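Local coordinates for CheC domain protein (Shewanella loihica PV-4, PDB 3IIC) that probably acts in bacterial chemotaxis as a CheX-family member of the CheC-like superfamily, whose characterised relatives dephosphorylate the response regulator CheY, at residues K19-M24 / V90-N95. Residues are numbered along the deposited sequence; the frame is centred on the assembly and turned at random.
Sequences KTMANM and VGELTN. With EDO (1,2-ethanediol), chain C.
With CG anti to the carbonyl carbon (chi1 -78°) and both later torsions near 180°, the side chain of Met21, a selenomethionine, runs straight out from helix 4-22 and sets its terminal methyl against Leu93 and Glu92 on helix 84-107. The methyl CE rests on the backbone of the second helix as much as on any side chain: it lies 3.6 Å from Leu93 CA and 3.8 Å from Leu93 N. Leu93 CB is also 3.8 Å from Met21 CE, while the selenium, one atom back, passes 4.1 Å from both CB and CD1 of Leu93. The two side chains cross at about a right angle, Met21 reaching across the base of the leucine rather than lying along its branches. At the outer edge, Glu92 extends fully from its helix, and the same methyl is 4.0 Å from its CG and from its carboxylate OE2, a loose van der Waals approach. No hydrogen bond joins the two segments; the nearest CA atoms, of Met21 and Leu93, are 8.6 Å apart, and the contact rests largely on the one extended Met21 side chain. An ethanediol, probably from the crystallisation liquor, donates from O2 to Thr20 O, and its O1 lies near Met21 CG. Within helix 84-107, Val90 O accepts from Thr94 N and Thr94 OG1, which approach from opposite faces of its carbonyl plane. Met21 thus joins the C-terminal part of helix 4-22 to the first half of helix 84-107, at a partly buried seam. On the sheet side, Leu93 packs on Ile60 and Phe62 of strand 54-62, Val90 and Thr94 reach strand 43-51 of the antiparallel sheet, and Ala22 and Met24 lie against helix 64-75.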
loop_
_atom_site.group_PDB
_atom_site.type_symbol
_atom_site.label_atom_id
_atom_site.label_comp_id
_atom_site.label_asym_id
_atom_site.label_seq_id
_atom_site.Cartn_x
_atom_site.Cartn_y
_atom_site.Cartn_z
ATOM N N LYS A 19 -8.329 -19.884 -8.153
ATOM C CA LYS A 19 -9.076 -21.086 -8.544
ATOM C C LYS A 19 -10.406 -21.181 -7.775
ATOM O O LYS A 19 -11.426 -21.454 -8.379
ATOM C CB LYS A 19 -8.212 -22.353 -8.335
ATOM C CG LYS A 19 -8.828 -23.688 -8.749
ATOM C CD LYS A 19 -9.008 -23.809 -10.252
ATOM N N THR A 20 -10.371 -20.954 -6.456
ATOM C CA THR A 20 -11.545 -20.996 -5.561
ATOM C C THR A 20 -12.605 -19.952 -5.956
ATOM O O THR A 20 -13.820 -20.225 -5.994
ATOM C CB THR A 20 -11.111 -20.716 -4.075
ATOM O OG1 THR A 20 -10.153 -21.693 -3.669
ATOM C CG2 THR A 20 -12.281 -20.765 -3.098
HETATM N N MSE A 21 -12.112 -18.747 -6.214
HETATM C CA MSE A 21 -12.956 -17.615 -6.584
HETATM C C MSE A 21 -13.617 -17.685 -7.953
HETATM O O MSE A 21 -14.810 -17.523 -8.050
HETATM C CB MSE A 21 -12.152 -16.322 -6.524
HETATM C CG MSE A 21 -11.935 -15.784 -5.153
HETATM SE SE MSE A 21 -10.978 -14.085 -5.264
HETATM C CE MSE A 21 -11.019 -13.714 -3.386
ATOM N N ALA A 22 -12.824 -17.924 -8.990
ATOM C CA ALA A 22 -13.272 -17.836 -10.386
ATOM C C ALA A 22 -12.806 -18.933 -11.329
ATOM O O ALA A 22 -12.957 -18.775 -12.557
ATOM C CB ALA A 22 -12.813 -16.492 -10.940
ATOM N N ASN A 23 -12.259 -20.029 -10.782
ATOM C CA ASN A 23 -11.705 -21.130 -11.566
ATOM C C ASN A 23 -10.675 -20.644 -12.607
ATOM O O ASN A 23 -10.604 -21.138 -13.720
ATOM C CB ASN A 23 -12.863 -21.909 -12.213
ATOM C CG ASN A 23 -12.470 -23.289 -12.661
ATOM O OD1 ASN A 23 -11.435 -23.831 -12.267
ATOM N ND2 ASN A 23 -13.303 -23.874 -13.504
HETATM N N MSE A 24 -9.872 -19.675 -12.201
HETATM C CA MSE A 24 -8.916 -18.969 -13.066
HETATM C C MSE A 24 -7.531 -19.545 -12.761
HETATM O O MSE A 24 -7.078 -19.505 -11.608
HETATM C CB MSE A 24 -9.014 -17.460 -12.733
HETATM C CG MSE A 24 -8.063 -16.472 -13.434
HETATM SE SE MSE A 24 -8.513 -16.142 -15.288
HETATM C CE MSE A 24 -10.124 -15.096 -15.002
ATOM N N VAL A 90 -10.481 -7.114 -4.926
ATOM C CA VAL A 90 -9.032 -7.081 -4.863
ATOM C C VAL A 90 -8.572 -7.090 -3.395
ATOM O O VAL A 90 -7.648 -7.829 -3.077
ATOM C CB VAL A 90 -8.449 -5.904 -5.725
ATOM C CG1 VAL A 90 -6.944 -5.724 -5.500
ATOM C CG2 VAL A 90 -8.763 -6.148 -7.227
ATOM N N GLY A 91 -9.248 -6.325 -2.511
ATOM C CA GLY A 91 -8.938 -6.300 -1.055
ATOM C C GLY A 91 -9.146 -7.652 -0.408
ATOM O O GLY A 91 -8.308 -8.125 0.368
ATOM N N GLU A 92 -10.276 -8.284 -0.732
ATOM C CA GLU A 92 -10.589 -9.645 -0.263
ATOM C C GLU A 92 -9.558 -10.666 -0.777
ATOM O O GLU A 92 -9.043 -11.449 -0.008
ATOM C CB GLU A 92 -11.985 -10.048 -0.716
ATOM C CG GLU A 92 -12.387 -11.480 -0.322
ATOM C CD GLU A 92 -13.773 -11.845 -0.802
ATOM O OE1 GLU A 92 -14.558 -10.895 -1.061
ATOM O OE2 GLU A 92 -14.085 -13.060 -0.923
ATOM N N LEU A 93 -9.270 -10.648 -2.073
ATOM C CA LEU A 93 -8.259 -11.551 -2.662
ATOM C C LEU A 93 -6.911 -11.375 -1.942
ATOM O O LEU A 93 -6.278 -12.377 -1.539
ATOM C CB LEU A 93 -8.175 -11.364 -4.189
ATOM C CG LEU A 93 -7.034 -11.973 -5.034
ATOM C CD1 LEU A 93 -7.477 -12.354 -6.460
ATOM C CD2 LEU A 93 -5.835 -11.033 -5.084
ATOM N N THR A 94 -6.538 -10.116 -1.698
ATOM C CA THR A 94 -5.303 -9.774 -0.967
ATOM C C THR A 94 -5.240 -10.362 0.454
ATOM O O THR A 94 -4.219 -10.906 0.812
ATOM C CB THR A 94 -5.037 -8.238 -0.950
ATOM O OG1 THR A 94 -5.007 -7.774 -2.310
ATOM C CG2 THR A 94 -3.695 -7.914 -0.267
ATOM N N ASN A 95 -6.316 -10.245 1.224
ATOM C CA ASN A 95 -6.406 -10.807 2.575
ATOM C C ASN A 95 -6.368 -12.316 2.571
ATOM O O ASN A 95 -5.771 -12.894 3.472
ATOM C CB ASN A 95 -7.702 -10.430 3.318
ATOM C CG ASN A 95 -7.645 -9.095 3.991
ATOM O OD1 ASN A 95 -6.621 -8.681 4.511
ATOM N ND2 ASN A 95 -8.793 -8.420 4.044
HETATM C C1 EDO C . -16.424 -17.783 -3.611
HETATM O O1 EDO C . -15.132 -17.199 -3.837
HETATM C C2 EDO C . -16.557 -19.169 -4.232
HETATM O O2 EDO C . -16.203 -19.177 -5.616
#